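Local coordinates for activator of 2-hydroxyisocaproyl-CoA dehydratase (Clostridium difficile, PDB 4EHU), which uses ATP hydrolysis to pass one electron from the [4Fe-4S] cluster of its homodimer to (R)-2-hydroxyisocaproyl-CoA dehydratase, activating it for L-leucine fermentation, at residues L120-L133 against I189-R203. Residues are numbered along the deposited sequence; the frame is centred on the assembly and turned at random. Where two conformers were deposited one is given.
Sequences LMNDKCAAGTGRFL and IHTSVAKRVSSLVKR. With SF4 (iron/sulfur cluster), chain C; ANP (phosphoaminophosphonic acid-adenylate ester), chain D.
The cluster-binding loop of this actin-fold ATPase, which runs from strand 116-122 to helix 130-140, rests on helix 182-204 largely through Arg-196, whose guanidinium, in the conformer described here, one of two modelled, lies between Asn-122 and Cys-125. The amide of Asn-122 stacks on one face, its plane 16° from that of the guanidinium, with ND2 over the centre; on the opposite face Cys-125 SG sits toward the rim, 3.6 Å from Arg-196 NH2, while binding FE4 of the [4Fe-4S] cluster at 2.3 Å. The positive charge so close to the thiolate may influence the cluster's potential. With CG anti to the backbone N (chi1 179°) and the chain extended to NE, Arg-196 donates from NE to Ala-127 O (3.0 Å) in a bent bond, N-H...O 141°, that comes from above the carbonyl plane. A water bridges Asn-122 ND2 and Arg-196 O, and the same amide packs on Leu-200 CD1 and CD2. Gly-128, in the type II turn 126-129, sets its O 3.4 Å from Val-197 CG2 and its CA near Val-193 CG1. Toward the start of 189-203, Val-193 CG2 meets Phe-132 CD2 at 3.4 Å, and Leu-133 CD2 reaches Ile-189 CG2 at 3.6 Å. At the other end Leu-120 crosses Arg-203 at about a right angle, CD1 against CB and toward the rim of one guanidinium face. Strand 120-122 runs nearly antiparallel to the helix at the sheet's outer edge, beside strand 105-110, which Val-197 and Leu-200 also touch; helix 165-177 covers Phe-132, and helix 220-230 packs against Ala-194.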
loop_
_atom_site.group_PDB
_atom_site.type_symbol
_atom_site.label_atom_id
_atom_site.label_comp_id
_atom_site.label_asym_id
_atom_site.label_seq_id
_atom_site.Cartn_x
_atom_site.Cartn_y
_atom_site.Cartn_z
ATOM N N LEU A 120 -10.824 -14.605 -6.929
ATOM C CA LEU A 120 -9.619 -14.087 -6.315
ATOM C C LEU A 120 -9.853 -12.641 -6.012
ATOM O O LEU A 120 -10.526 -11.933 -6.773
ATOM C CB LEU A 120 -8.415 -14.203 -7.257
ATOM C CG LEU A 120 -7.768 -15.567 -7.420
ATOM C CD1 LEU A 120 -6.715 -15.466 -8.547
ATOM C CD2 LEU A 120 -7.095 -16.002 -6.119
ATOM N N MET A 121 -9.295 -12.184 -4.914
ATOM C CA MET A 121 -9.472 -10.804 -4.550
ATOM C C MET A 121 -8.201 -10.260 -3.965
ATOM O O MET A 121 -7.570 -10.902 -3.114
ATOM C CB MET A 121 -10.579 -10.673 -3.526
ATOM C CG MET A 121 -10.656 -9.283 -2.945
ATOM S SD MET A 121 -12.143 -9.103 -1.956
ATOM C CE MET A 121 -11.905 -10.336 -0.677
ATOM N N ASN A 122 -7.822 -9.080 -4.431
ATOM C CA ASN A 122 -6.762 -8.336 -3.785
ATOM C C ASN A 122 -7.476 -7.379 -2.847
ATOM O O ASN A 122 -8.197 -6.479 -3.310
ATOM C CB ASN A 122 -5.918 -7.523 -4.794
ATOM C CG ASN A 122 -4.946 -8.385 -5.643
ATOM O OD1 ASN A 122 -4.566 -9.491 -5.253
ATOM N ND2 ASN A 122 -4.506 -7.836 -6.797
ATOM N N ASP A 123 -7.303 -7.549 -1.528
ATOM C CA ASP A 123 -8.073 -6.714 -0.601
ATOM C C ASP A 123 -7.276 -6.040 0.522
ATOM O O ASP A 123 -7.828 -5.305 1.343
ATOM C CB ASP A 123 -9.208 -7.525 0.019
ATOM C CG ASP A 123 -8.710 -8.727 0.832
ATOM O OD1 ASP A 123 -7.589 -9.235 0.588
ATOM O OD2 ASP A 123 -9.478 -9.176 1.689
ATOM N N LYS A 124 -5.998 -6.279 0.571
ATOM C CA LYS A 124 -5.272 -5.741 1.721
ATOM C C LYS A 124 -4.410 -4.562 1.330
ATOM O O LYS A 124 -3.763 -3.959 2.183
ATOM C CB LYS A 124 -4.420 -6.829 2.368
ATOM C CG LYS A 124 -5.231 -8.014 2.844
ATOM C CD LYS A 124 -6.441 -7.565 3.642
ATOM C CE LYS A 124 -7.059 -8.723 4.406
ATOM N NZ LYS A 124 -8.419 -8.393 4.906
ATOM N N CYS A 125 -4.409 -4.239 0.040
ATOM C CA CYS A 125 -3.378 -3.377 -0.544
ATOM C C CYS A 125 -4.035 -2.308 -1.397
ATOM O O CYS A 125 -4.902 -2.624 -2.222
ATOM C CB CYS A 125 -2.457 -4.234 -1.428
ATOM S SG CYS A 125 -1.293 -3.338 -2.473
ATOM N N ALA A 126 -3.666 -1.046 -1.216
ATOM C CA ALA A 126 -4.305 0.021 -1.992
ATOM C C ALA A 126 -3.952 -0.030 -3.488
ATOM O O ALA A 126 -4.703 0.501 -4.338
ATOM C CB ALA A 126 -3.948 1.367 -1.427
ATOM N N ALA A 127 -2.810 -0.640 -3.824
ATOM C CA ALA A 127 -2.409 -0.674 -5.227
ATOM C C ALA A 127 -3.438 -1.508 -5.984
ATOM O O ALA A 127 -4.023 -2.447 -5.426
ATOM C CB ALA A 127 -1.008 -1.296 -5.359
ATOM N N GLY A 128 -3.618 -1.209 -7.258
ATOM C CA GLY A 128 -4.515 -2.002 -8.087
ATOM C C GLY A 128 -5.967 -1.825 -7.710
ATOM O O GLY A 128 -6.786 -2.688 -7.997
ATOM N N THR A 129 -6.282 -0.675 -7.122
ATOM C CA THR A 129 -7.655 -0.317 -6.814
ATOM C C THR A 129 -7.931 1.141 -7.121
ATOM O O THR A 129 -7.035 1.916 -7.450
ATOM C CB THR A 129 -8.007 -0.552 -5.302
ATOM O OG1 THR A 129 -7.449 0.498 -4.504
ATOM C CG2 THR A 129 -7.490 -1.875 -4.812
ATOM N N GLY A 130 -9.194 1.523 -7.007
ATOM C CA GLY A 130 -9.565 2.911 -7.146
ATOM C C GLY A 130 -8.807 3.847 -6.214
ATOM O O GLY A 130 -8.599 5.004 -6.543
ATOM N N ARG A 131 -8.416 3.351 -5.046
ATOM C CA ARG A 131 -7.678 4.172 -4.098
ATOM C C ARG A 131 -6.368 4.645 -4.715
ATOM O O ARG A 131 -5.977 5.792 -4.548
ATOM C CB ARG A 131 -7.367 3.376 -2.837
ATOM C CG ARG A 131 -6.744 4.220 -1.750
ATOM C CD ARG A 131 -7.630 5.416 -1.437
ATOM N NE ARG A 131 -7.131 6.152 -0.290
ATOM C CZ ARG A 131 -7.518 5.932 0.961
ATOM N NH1 ARG A 131 -8.426 5.007 1.236
ATOM N NH2 ARG A 131 -6.993 6.641 1.937
ATOM N N PHE A 132 -5.683 3.743 -5.408
ATOM C CA PHE A 132 -4.423 4.080 -6.078
ATOM C C PHE A 132 -4.680 5.230 -7.067
ATOM O O PHE A 132 -3.945 6.210 -7.103
ATOM C CB PHE A 132 -3.869 2.829 -6.784
ATOM C CG PHE A 132 -2.571 3.041 -7.563
ATOM C CD1 PHE A 132 -1.352 2.753 -6.969
ATOM C CD2 PHE A 132 -2.589 3.438 -8.901
ATOM C CE1 PHE A 132 -0.159 2.891 -7.674
ATOM C CE2 PHE A 132 -1.410 3.580 -9.608
ATOM C CZ PHE A 132 -0.185 3.310 -8.998
ATOM N N LEU A 133 -5.738 5.111 -7.852
ATOM C CA LEU A 133 -6.044 6.130 -8.859
ATOM C C LEU A 133 -6.445 7.431 -8.188
ATOM O O LEU A 133 -6.068 8.494 -8.643
ATOM C CB LEU A 133 -7.157 5.636 -9.791
ATOM C CG LEU A 133 -6.691 4.438 -10.620
ATOM C CD1 LEU A 133 -7.888 3.690 -11.249
ATOM C CD2 LEU A 133 -5.737 4.895 -11.732
ATOM N N ILE A 189 0.375 5.247 -14.861
ATOM C CA ILE A 189 -0.480 4.986 -13.701
ATOM C C ILE A 189 -1.522 3.899 -14.034
ATOM O O ILE A 189 -1.762 2.994 -13.246
ATOM C CB ILE A 189 -1.166 6.302 -13.280
ATOM C CG1 ILE A 189 -0.169 7.182 -12.496
ATOM C CG2 ILE A 189 -2.441 6.028 -12.477
ATOM C CD1 ILE A 189 -0.631 8.652 -12.419
ATOM N N HIS A 190 -2.108 3.967 -15.229
ATOM C CA HIS A 190 -3.076 2.980 -15.646
ATOM C C HIS A 190 -2.438 1.621 -15.819
ATOM O O HIS A 190 -3.008 0.598 -15.442
ATOM C CB HIS A 190 -3.753 3.424 -16.942
ATOM C CG HIS A 190 -4.650 4.595 -16.765
ATOM N ND1 HIS A 190 -5.063 5.377 -17.823
ATOM C CD2 HIS A 190 -5.265 5.086 -15.666
ATOM C CE1 HIS A 190 -5.854 6.334 -17.368
ATOM N NE2 HIS A 190 -5.990 6.180 -16.064
ATOM N N THR A 191 -1.243 1.600 -16.374
ATOM C CA THR A 191 -0.570 0.344 -16.578
ATOM C C THR A 191 -0.249 -0.296 -15.218
ATOM O O THR A 191 -0.395 -1.489 -15.068
ATOM C CB THR A 191 0.695 0.552 -17.410
ATOM O OG1 THR A 191 0.284 0.851 -18.746
ATOM C CG2 THR A 191 1.573 -0.722 -17.394
ATOM N N SER A 192 0.133 0.504 -14.232
ATOM C CA SER A 192 0.347 -0.035 -12.876
ATOM C C SER A 192 -0.875 -0.793 -12.359
ATOM O O SER A 192 -0.764 -1.922 -11.879
ATOM C CB SER A 192 0.685 1.095 -11.913
ATOM O OG SER A 192 1.977 1.595 -12.191
ATOM N N VAL A 193 -2.049 -0.183 -12.471
ATOM C CA VAL A 193 -3.262 -0.805 -11.942
ATOM C C VAL A 193 -3.540 -2.065 -12.748
ATOM O O VAL A 193 -3.813 -3.129 -12.189
ATOM C CB VAL A 193 -4.443 0.157 -12.042
ATOM C CG1 VAL A 193 -5.790 -0.585 -11.779
ATOM C CG2 VAL A 193 -4.225 1.319 -11.076
ATOM N N ALA A 194 -3.430 -1.943 -14.071
ATOM C CA ALA A 194 -3.788 -3.036 -14.953
ATOM C C ALA A 194 -2.875 -4.233 -14.763
ATOM O O ALA A 194 -3.333 -5.368 -14.829
ATOM C CB ALA A 194 -3.785 -2.556 -16.442
ATOM N N LYS A 195 -1.589 -3.997 -14.524
ATOM C CA LYS A 195 -0.677 -5.107 -14.266
ATOM C C LYS A 195 -1.066 -5.846 -13.002
ATOM O O LYS A 195 -1.029 -7.065 -12.958
ATOM C CB LYS A 195 0.767 -4.619 -14.156
ATOM C CG LYS A 195 1.324 -4.317 -15.543
ATOM C CD LYS A 195 2.812 -4.071 -15.546
ATOM C CE LYS A 195 3.332 -3.936 -16.992
ATOM N NZ LYS A 195 3.036 -5.130 -17.854
ATOM N N ARG A 196 -1.461 -5.107 -11.979
ATOM C CA ARG A 196 -1.778 -5.754 -10.711
ATOM C C ARG A 196 -3.079 -6.559 -10.764
ATOM O O ARG A 196 -3.165 -7.650 -10.176
ATOM C CB ARG A 196 -1.829 -4.726 -9.594
ATOM C CG ARG A 196 -2.168 -5.326 -8.271
ATOM C CD ARG A 196 -1.761 -4.422 -7.142
ATOM N NE ARG A 196 -2.370 -4.908 -5.909
ATOM C CZ ARG A 196 -1.914 -5.947 -5.225
ATOM N NH1 ARG A 196 -0.838 -6.604 -5.642
ATOM N NH2 ARG A 196 -2.540 -6.344 -4.122
ATOM N N VAL A 197 -4.088 -6.037 -11.455
ATOM C CA VAL A 197 -5.367 -6.744 -11.555
ATOM C C VAL A 197 -5.258 -7.837 -12.611
ATOM O O VAL A 197 -5.778 -8.930 -12.418
ATOM C CB VAL A 197 -6.488 -5.774 -11.858
ATOM C CG1 VAL A 197 -7.838 -6.512 -11.983
ATOM C CG2 VAL A 197 -6.565 -4.737 -10.727
ATOM N N SER A 198 -4.512 -7.588 -13.690
ATOM C CA SER A 198 -4.374 -8.631 -14.712
ATOM C C SER A 198 -3.679 -9.880 -14.182
ATOM O O SER A 198 -3.941 -10.970 -14.670
ATOM C CB SER A 198 -3.653 -8.125 -15.973
ATOM O OG SER A 198 -2.324 -7.784 -15.697
ATOM N N SER A 199 -2.804 -9.736 -13.186
ATOM C CA SER A 199 -2.148 -10.892 -12.603
ATOM C C SER A 199 -3.205 -11.802 -11.957
ATOM O O SER A 199 -3.110 -13.030 -12.033
ATOM C CB SER A 199 -1.116 -10.460 -11.565
ATOM O OG SER A 199 -0.591 -11.579 -10.870
ATOM N N LEU A 200 -4.206 -11.199 -11.324
ATOM C CA LEU A 200 -5.284 -11.992 -10.717
ATOM C C LEU A 200 -6.078 -12.705 -11.800
ATOM O O LEU A 200 -6.385 -13.896 -11.688
ATOM C CB LEU A 200 -6.262 -11.122 -9.926
ATOM C CG LEU A 200 -5.730 -10.300 -8.776
ATOM C CD1 LEU A 200 -6.917 -9.619 -8.116
ATOM C CD2 LEU A 200 -4.980 -11.195 -7.790
ATOM N N VAL A 201 -6.422 -11.974 -12.862
ATOM C CA VAL A 201 -7.167 -12.572 -13.949
ATOM C C VAL A 201 -6.423 -13.749 -14.561
ATOM O O VAL A 201 -7.006 -14.789 -14.837
ATOM C CB VAL A 201 -7.429 -11.521 -15.066
ATOM C CG1 VAL A 201 -8.105 -12.168 -16.251
ATOM C CG2 VAL A 201 -8.272 -10.395 -14.509
ATOM N N LYS A 202 -5.124 -13.578 -14.808
ATOM C CA LYS A 202 -4.327 -14.644 -15.400
ATOM C C LYS A 202 -4.245 -15.869 -14.480
ATOM O O LYS A 202 -4.256 -17.009 -14.934
ATOM C CB LYS A 202 -2.942 -14.101 -15.750
ATOM C CG LYS A 202 -3.019 -13.058 -16.884
ATOM C CD LYS A 202 -1.641 -12.458 -17.217
ATOM C CE LYS A 202 -1.743 -11.447 -18.356
ATOM N NZ LYS A 202 -0.449 -10.815 -18.743
ATOM N N ARG A 203 -4.186 -15.629 -13.182
ATOM C CA ARG A 203 -4.194 -16.735 -12.213
ATOM C C ARG A 203 -5.486 -17.552 -12.294
ATOM O O ARG A 203 -5.454 -18.790 -12.237
ATOM C CB ARG A 203 -3.941 -16.190 -10.803
ATOM C CG ARG A 203 -2.484 -15.812 -10.530
ATOM C CD ARG A 203 -2.331 -14.991 -9.240
ATOM N NE ARG A 203 -2.740 -15.746 -8.054
ATOM C CZ ARG A 203 -3.000 -15.204 -6.865
ATOM N NH1 ARG A 203 -3.372 -15.973 -5.841
ATOM N NH2 ARG A 203 -2.894 -13.894 -6.696
HETATM FE FE1 SF4 C . 2.011 -0.210 -0.694
HETATM FE FE2 SF4 C . -0.115 -0.510 0.841
HETATM FE FE3 SF4 C . 2.031 -2.181 0.984
HETATM FE FE4 SF4 C . 0.202 -2.196 -1.142
HETATM S S1 SF4 C . -0.110 -2.695 0.992
HETATM S S2 SF4 C . 2.398 -2.258 -1.226
HETATM S S3 SF4 C . -0.130 0.004 -1.350
HETATM S S4 SF4 C . 1.951 -0.078 1.566
HETATM P PG ANP D . -15.372 -1.600 -2.870
HETATM O O1G ANP D . -15.848 -1.808 -1.437
HETATM O O2G ANP D . -16.197 -2.431 -3.820
HETATM O O3G ANP D . -13.917 -1.808 -3.033
HETATM P PB ANP D . -16.927 0.752 -3.980
HETATM O O1B ANP D . -17.500 1.912 -3.209
HETATM O O2B ANP D . -17.927 -0.287 -4.490
HETATM N N3B ANP D . -15.620 0.086 -3.062
HETATM P PA ANP D . -16.876 1.751 -6.708
HETATM O O1A ANP D . -18.071 2.593 -6.430
HETATM O O2A ANP D . -16.983 0.472 -7.509
HETATM O O3A ANP D . -16.181 1.349 -5.300
HETATM O "O5'" ANP D . -15.679 2.602 -7.360
HETATM C "C5'" ANP D . -15.109 3.707 -6.650
HETATM C "C4'" ANP D . -14.117 4.417 -7.566
HETATM O "O4'" ANP D . -14.377 4.459 -8.961
HETATM C "C3'" ANP D . -13.141 5.493 -7.127
HETATM O "O3'" ANP D . -12.144 4.957 -6.245
HETATM C "C2'" ANP D . -12.606 6.017 -8.464
HETATM O "O2'" ANP D . -11.244 5.623 -8.705
HETATM C "C1'" ANP D . -13.498 5.421 -9.553
HETATM N N9 ANP D . -14.379 6.409 -10.202
HETATM C C8 ANP D . -15.491 6.970 -9.683
HETATM N N7 ANP D . -16.081 7.791 -10.586
HETATM C C5 ANP D . -15.321 7.739 -11.709
HETATM C C6 ANP D . -15.371 8.344 -13.042
HETATM N N6 ANP D . -16.370 9.210 -13.339
HETATM N N1 ANP D . -14.396 8.015 -13.927
HETATM C C2 ANP D . -13.409 7.156 -13.633
HETATM N N3 ANP D . -13.297 6.573 -12.429
HETATM C C4 ANP D . -14.212 6.819 -11.458
HETATM O O HOH W 1 -2.064 -9.048 -8.274
#